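Local coordinates for Glyco_hydro_cc domain-containing protein (Blastomyces gilchristii, PDB 6UB0) that probably hydrolyses beta-1,3-glucan, acting as a curdlan-specific exo-beta-1,3-glucanase of glycoside hydrolase family 128, at residues P22-Y27 against V203-S208. Numbering follows the deposited sequence.
Sequences PFSWSY and VERYAS
Inside the TIM barrel of this glycoside hydrolase, toward the N-terminal ends of its strands, W25 and R205 stack and join two strands that are not hydrogen-bonded neighbours. The axes of strands 23-27 and 205-208 approach to 8.7 Å with their directions at 65°, strand 5-8 being bonded to the first of them, and inward-pointing side chains bridge the interval, as residues from non-adjacent strands interleave in a TIM-barrel interior. The R205 guanidinium makes an offset stack on W25, with centres 4.3 Å apart and planes almost parallel, and lies over the CB-CG side of the indole. An extended chain from CG to NE runs the arginine along the indole, so that CD sits over the five-membered ring, 3.5 Å from its centroid in a CH-pi contact, while NH1 reaches past the ring to lie 3.4 Å from W25 CB. A salt bridge from NH2 to E41 anchors the far end of the arginine and probably helps to fix the rotation of the flat group. The indole is held in turn by its NE1, which donates to the carbonyl of K4. W25 CG lies between the backbone N and the carbonyl carbon (chi1 74°), and the indole reaches toward strand 205-208, bringing CZ2 to 3.4 Å from the backbone O of Y206. One level nearer the glycan, Y27 has its OH hydrogen-bonded to T175 O and its side chain against E176 of the glycan pocket. The A207 methyl touches both aromatic residues, with CB 4.1 Å from W25 CZ2 and, at the edge of the Y27 ring, 4.5 Å from Y27 CE1.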
loop_
_atom_site.group_PDB
_atom_site.type_symbol
_atom_site.label_atom_id
_atom_site.label_comp_id
_atom_site.label_asym_id
_atom_site.label_seq_id
_atom_site.Cartn_x
_atom_site.Cartn_y
_atom_site.Cartn_z
ATOM N N PRO A 22 -15.942 3.060 -6.515
ATOM C CA PRO A 22 -15.981 2.509 -5.152
ATOM C C PRO A 22 -14.661 2.676 -4.391
ATOM O O PRO A 22 -14.098 1.719 -3.955
ATOM C CB PRO A 22 -16.240 1.019 -5.364
ATOM C CG PRO A 22 -15.632 0.729 -6.727
ATOM C CD PRO A 22 -15.740 2.004 -7.529
ATOM N N PHE A 23 -14.261 3.922 -4.214
ATOM C CA PHE A 23 -12.955 4.290 -3.619
ATOM C C PHE A 23 -13.203 4.824 -2.219
ATOM O O PHE A 23 -14.164 5.564 -1.999
ATOM C CB PHE A 23 -12.212 5.255 -4.547
ATOM C CG PHE A 23 -12.003 4.675 -5.924
ATOM C CD1 PHE A 23 -11.101 3.651 -6.153
ATOM C CD2 PHE A 23 -12.699 5.149 -7.003
ATOM C CE1 PHE A 23 -10.916 3.120 -7.424
ATOM C CE2 PHE A 23 -12.474 4.660 -8.275
ATOM C CZ PHE A 23 -11.639 3.608 -8.481
ATOM N N SER A 24 -12.396 4.401 -1.264
ATOM C CA SER A 24 -12.539 4.883 0.121
ATOM C C SER A 24 -11.280 5.617 0.508
ATOM O O SER A 24 -11.357 6.339 1.510
ATOM C CB SER A 24 -12.854 3.737 1.030
ATOM O OG SER A 24 -11.783 2.829 1.044
ATOM N N TRP A 25 -10.168 5.423 -0.227
ATOM C CA TRP A 25 -8.867 5.918 0.240
ATOM C C TRP A 25 -7.884 6.196 -0.901
ATOM O O TRP A 25 -8.054 5.748 -2.068
ATOM C CB TRP A 25 -8.289 4.937 1.264
ATOM C CG TRP A 25 -7.769 3.665 0.686
ATOM C CD1 TRP A 25 -8.498 2.608 0.244
ATOM C CD2 TRP A 25 -6.388 3.319 0.475
ATOM N NE1 TRP A 25 -7.674 1.627 -0.230
ATOM C CE2 TRP A 25 -6.377 2.031 -0.094
ATOM C CE3 TRP A 25 -5.175 3.995 0.719
ATOM C CZ2 TRP A 25 -5.183 1.406 -0.452
ATOM C CZ3 TRP A 25 -4.005 3.376 0.365
ATOM C CH2 TRP A 25 -4.017 2.081 -0.149
ATOM N N SER A 26 -6.849 6.943 -0.524
ATOM C CA SER A 26 -5.796 7.424 -1.415
ATOM C C SER A 26 -4.475 7.466 -0.669
ATOM O O SER A 26 -4.478 7.579 0.572
ATOM C CB SER A 26 -6.096 8.744 -1.975
ATOM O OG SER A 26 -6.031 9.704 -0.975
ATOM N N TYR A 27 -3.377 7.417 -1.426
ATOM C CA TYR A 27 -2.034 7.727 -0.892
ATOM C C TYR A 27 -1.200 8.094 -2.097
ATOM O O TYR A 27 -1.627 7.805 -3.206
ATOM C CB TYR A 27 -1.522 6.576 -0.011
ATOM C CG TYR A 27 -0.742 5.495 -0.704
ATOM C CD1 TYR A 27 -1.391 4.590 -1.536
ATOM C CD2 TYR A 27 0.642 5.383 -0.548
ATOM C CE1 TYR A 27 -0.666 3.603 -2.205
ATOM C CE2 TYR A 27 1.350 4.356 -1.143
ATOM C CZ TYR A 27 0.704 3.480 -1.996
ATOM O OH TYR A 27 1.379 2.502 -2.703
ATOM N N VAL A 203 -7.275 -9.386 3.078
ATOM C CA VAL A 203 -6.936 -8.085 2.397
ATOM C C VAL A 203 -7.928 -6.998 2.819
ATOM O O VAL A 203 -9.065 -7.009 2.292
ATOM C CB VAL A 203 -6.909 -8.248 0.870
ATOM C CG1 VAL A 203 -6.713 -6.914 0.164
ATOM C CG2 VAL A 203 -5.841 -9.241 0.458
ATOM N N GLU A 204 -7.511 -6.109 3.733
ATOM C CA GLU A 204 -8.314 -4.978 4.288
ATOM C C GLU A 204 -8.482 -3.900 3.219
ATOM O O GLU A 204 -9.586 -3.340 3.137
ATOM C CB GLU A 204 -7.654 -4.340 5.529
ATOM C CG GLU A 204 -8.400 -3.145 6.135
ATOM C CD GLU A 204 -8.108 -2.754 7.587
ATOM O OE1 GLU A 204 -9.014 -2.904 8.472
ATOM O OE2 GLU A 204 -7.014 -2.260 7.862
ATOM N N ARG A 205 -7.399 -3.563 2.510
ATOM C CA ARG A 205 -7.361 -2.473 1.496
ATOM C C ARG A 205 -6.354 -2.785 0.394
ATOM O O ARG A 205 -5.400 -3.571 0.647
ATOM C CB ARG A 205 -7.051 -1.122 2.133
ATOM C CG ARG A 205 -8.235 -0.484 2.855
ATOM C CD ARG A 205 -7.933 0.950 3.236
ATOM N NE ARG A 205 -9.088 1.714 3.659
ATOM C CZ ARG A 205 -9.058 2.937 4.186
ATOM N NH1 ARG A 205 -7.902 3.556 4.367
ATOM N NH2 ARG A 205 -10.197 3.544 4.502
ATOM N N TYR A 206 -6.592 -2.257 -0.821
ATOM C CA TYR A 206 -5.618 -2.437 -1.937
ATOM C C TYR A 206 -5.657 -1.234 -2.884
ATOM O O TYR A 206 -6.674 -0.505 -2.866
ATOM C CB TYR A 206 -5.829 -3.773 -2.654
ATOM C CG TYR A 206 -7.175 -3.882 -3.318
ATOM C CD1 TYR A 206 -7.424 -3.255 -4.524
ATOM C CD2 TYR A 206 -8.229 -4.531 -2.686
ATOM C CE1 TYR A 206 -8.675 -3.298 -5.108
ATOM C CE2 TYR A 206 -9.483 -4.605 -3.274
ATOM C CZ TYR A 206 -9.716 -3.931 -4.459
ATOM O OH TYR A 206 -10.953 -3.968 -5.018
ATOM N N ALA A 207 -4.643 -1.129 -3.752
ATOM C CA ALA A 207 -4.496 -0.084 -4.789
ATOM C C ALA A 207 -3.740 -0.652 -5.981
ATOM O O ALA A 207 -2.566 -1.085 -5.856
ATOM C CB ALA A 207 -3.784 1.114 -4.255
ATOM N N SER A 208 -4.375 -0.646 -7.133
ATOM C CA SER A 208 -3.673 -0.943 -8.394
ATOM C C SER A 208 -2.671 0.157 -8.653
ATOM O O SER A 208 -2.913 1.322 -8.221
ATOM C CB SER A 208 -4.604 -1.086 -9.559
ATOM O OG SER A 208 -4.203 -2.215 -10.316
#